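Local coordinates for putative GGDEF domain protein (Pseudomonas aeruginosa, PDB 7E6G) that probably makes the second messenger cyclic di-GMP from two molecules of GTP, with magnesium as cofactor, through its GGDEF domain, at residues L76-V79 with A80-S83. Residues are numbered along the deposited sequence; the frame is centred on the assembly and turned at random.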
ATOM      1  N   LEU A  76       1.580   3.211  -5.826  1.00 32.76           N
ATOM      2  CA  LEU A  76       1.447   2.514  -4.664  1.00 31.52           C
ATOM      3  C   LEU A  76       1.629   1.083  -4.886  1.00 36.31           C
ATOM      4  O   LEU A  76       2.236   0.482  -4.186  1.00 31.57           O
ATOM      5  CB  LEU A  76       0.128   2.771  -4.070  1.00 33.42           C
ATOM      6  CG  LEU A  76      -0.272   1.969  -2.867  1.00 38.39           C
ATOM      7  CD1 LEU A  76       0.692   1.948  -1.797  1.00 31.60           C
ATOM      8  CD2 LEU A  76      -1.546   2.194  -2.224  1.00 34.76           C
ATOM      9  N   GLU A  77       1.049   0.514  -5.875  1.00 36.83           N
ATOM     10  CA  GLU A  77       1.252  -0.914  -6.087  1.00 39.62           C
ATOM     11  C   GLU A  77       2.712  -1.220  -6.455  1.00 35.80           C
ATOM     12  O   GLU A  77       3.279  -2.210  -5.983  1.00 33.00           O
ATOM     13  CB  GLU A  77       0.264  -1.421  -7.130  1.00 39.64           C
ATOM     14  CG  GLU A  77       0.390  -2.879  -7.399  1.00 44.71           C
ATOM     15  CD  GLU A  77       0.874  -3.138  -8.807  1.00 64.30           C
ATOM     16  OE1 GLU A  77       1.969  -3.746  -8.950  1.00 72.92           O
ATOM     17  OE2 GLU A  77       0.159  -2.725  -9.763  1.00 70.13           O
ATOM     18  N   LYS A  78       3.363  -0.333  -7.214  1.00 36.40           N
ATOM     19  CA  LYS A  78       4.761  -0.544  -7.583  1.00 32.52           C
ATOM     20  C   LYS A  78       5.684  -0.404  -6.384  1.00 32.68           C
ATOM     21  O   LYS A  78       6.619  -1.201  -6.210  1.00 32.63           O
ATOM     22  CB  LYS A  78       5.190   0.440  -8.661  1.00 26.33           C
ATOM     23  CG  LYS A  78       6.616   0.222  -9.091  1.00 31.68           C
ATOM     24  CD  LYS A  78       7.067   1.245 -10.104  1.00 34.95           C
ATOM     25  CE  LYS A  78       8.163   0.657 -10.988  1.00 45.58           C
ATOM     26  NZ  LYS A  78       8.486   1.532 -12.162  1.00 47.68           N
ATOM     27  N   VAL A  79       5.480   0.644  -5.575  1.00 32.98           N
ATOM     28  CA  VAL A  79       6.308   0.825  -4.383  1.00 29.79           C
ATOM     29  C   VAL A  79       6.215  -0.406  -3.506  1.00 27.48           C
ATOM     30  O   VAL A  79       7.227  -0.919  -3.016  1.00 31.97           O
ATOM     31  CB  VAL A  79       5.897   2.093  -3.610  1.00 22.34           C
ATOM     32  CG1 VAL A  79       6.471   2.067  -2.221  1.00 21.61           C
ATOM     33  CG2 VAL A  79       6.357   3.336  -4.339  1.00 26.09           C
ATOM     34  N   ALA A  80       5.000  -0.921  -3.331  1.00 30.39           N
ATOM     35  CA  ALA A  80       4.815  -2.084  -2.478  1.00 27.85           C
ATOM     36  C   ALA A  80       5.460  -3.321  -3.089  1.00 29.55           C
ATOM     37  O   ALA A  80       6.052  -4.133  -2.371  1.00 29.58           O
ATOM     38  CB  ALA A  80       3.322  -2.302  -2.222  1.00 26.32           C
ATOM     39  N   ARG A  81       5.443  -3.501  -4.348  1.00 26.95           N
ATOM     40  CA  ARG A  81       6.071  -4.559  -4.889  1.00 31.69           C
ATOM     41  C   ARG A  81       7.503  -4.532  -4.822  1.00 34.25           C
ATOM     42  O   ARG A  81       8.050  -5.421  -4.541  1.00 32.79           O
ATOM     43  CB  ARG A  81       5.671  -4.559  -6.276  1.00 31.43           C
ATOM     44  CG  ARG A  81       6.233  -5.660  -6.993  1.00 35.67           C
ATOM     45  CD  ARG A  81       5.749  -5.752  -8.324  1.00 39.26           C
ATOM     46  NE  ARG A  81       6.506  -4.973  -9.163  1.00 41.91           N
ATOM     47  CZ  ARG A  81       5.984  -3.995  -9.856  1.00 54.43           C
ATOM     48  NH1 ARG A  81       4.728  -3.730  -9.800  1.00 50.33           N
ATOM     49  NH2 ARG A  81       6.707  -3.260 -10.605  1.00 54.94           N
ATOM     50  N   ILE A  82       8.122  -3.476  -5.140  1.00 29.92           N
ATOM     51  CA  ILE A  82       9.569  -3.368  -5.031  1.00 23.96           C
ATOM     52  C   ILE A  82      10.003  -3.600  -3.596  1.00 27.98           C
ATOM     53  O   ILE A  82      10.927  -4.377  -3.322  1.00 26.76           O
ATOM     54  CB  ILE A  82      10.031  -2.003  -5.556  1.00 22.92           C
ATOM     55  CG1 ILE A  82       9.757  -1.942  -7.057  1.00 26.02           C
ATOM     56  CG2 ILE A  82      11.493  -1.778  -5.237  1.00 19.21           C
ATOM     57  CD1 ILE A  82      10.092  -0.639  -7.697  1.00 24.56           C
ATOM     58  N   SER A  83       9.334  -2.933  -2.652  1.00 28.67           N
ATOM     59  CA  SER A  83       9.661  -3.138  -1.253  1.00 25.08           C
ATOM     60  C   SER A  83       9.523  -4.606  -0.863  1.00 27.59           C
ATOM     61  O   SER A  83      10.378  -5.146  -0.153  1.00 30.24           O
ATOM     62  CB  SER A  83       8.777  -2.250  -0.385  1.00 25.02           C
ATOM     63  OG  SER A  83       9.332  -2.113   0.911  1.00 28.35           O
TER
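Glu77 OE1 meets Arg81 NH1 at 2.9 Å, a salt bridge between side chains one helical turn apart. The carboxylate oxygen arrives at the edge of the guanidinium, close to its plane, yet the two flat groups are turned 51° from each other and the N-H points poorly at its acceptor, leaving the hydrogen bond within the bridge weak. Arg81 leaves the helix with CG anti to the backbone N and then bends at chi3 (87°), which folds the guanidinium back toward the preceding turn and lays one of its faces over Lys78 CA. Arg81 NH2 sits 3.8 Å from Lys78 CG, so the aliphatic part of the lysine packs against the arginine.

Ile82 also runs alongside Lys78, pointing the same way, its CD1 3.8 Å from Lys78 CG. The extended lysine carries its amino group past both neighbours to acidic side chains of a chain of another protein, and Arg81 NH2 also finds an acidic partner there.

Beneath the side chains, each carbonyl from Leu76 to Val79 accepts the N-H four residues on; the bond from Ile82 N to Lys78 O, 2.9 Å long, is nearly straight at 177°. Leu76 packs on Leu76 of the second subunit, a copy of this protein, while Val79 packs against an apolar side chain of another protein.

The arrangement is that of a regular alpha-helix with an i to i+4 Glu-Arg salt bridge, here within the long helix 27-102, where it packs against a second copy of this protein and chains of another protein.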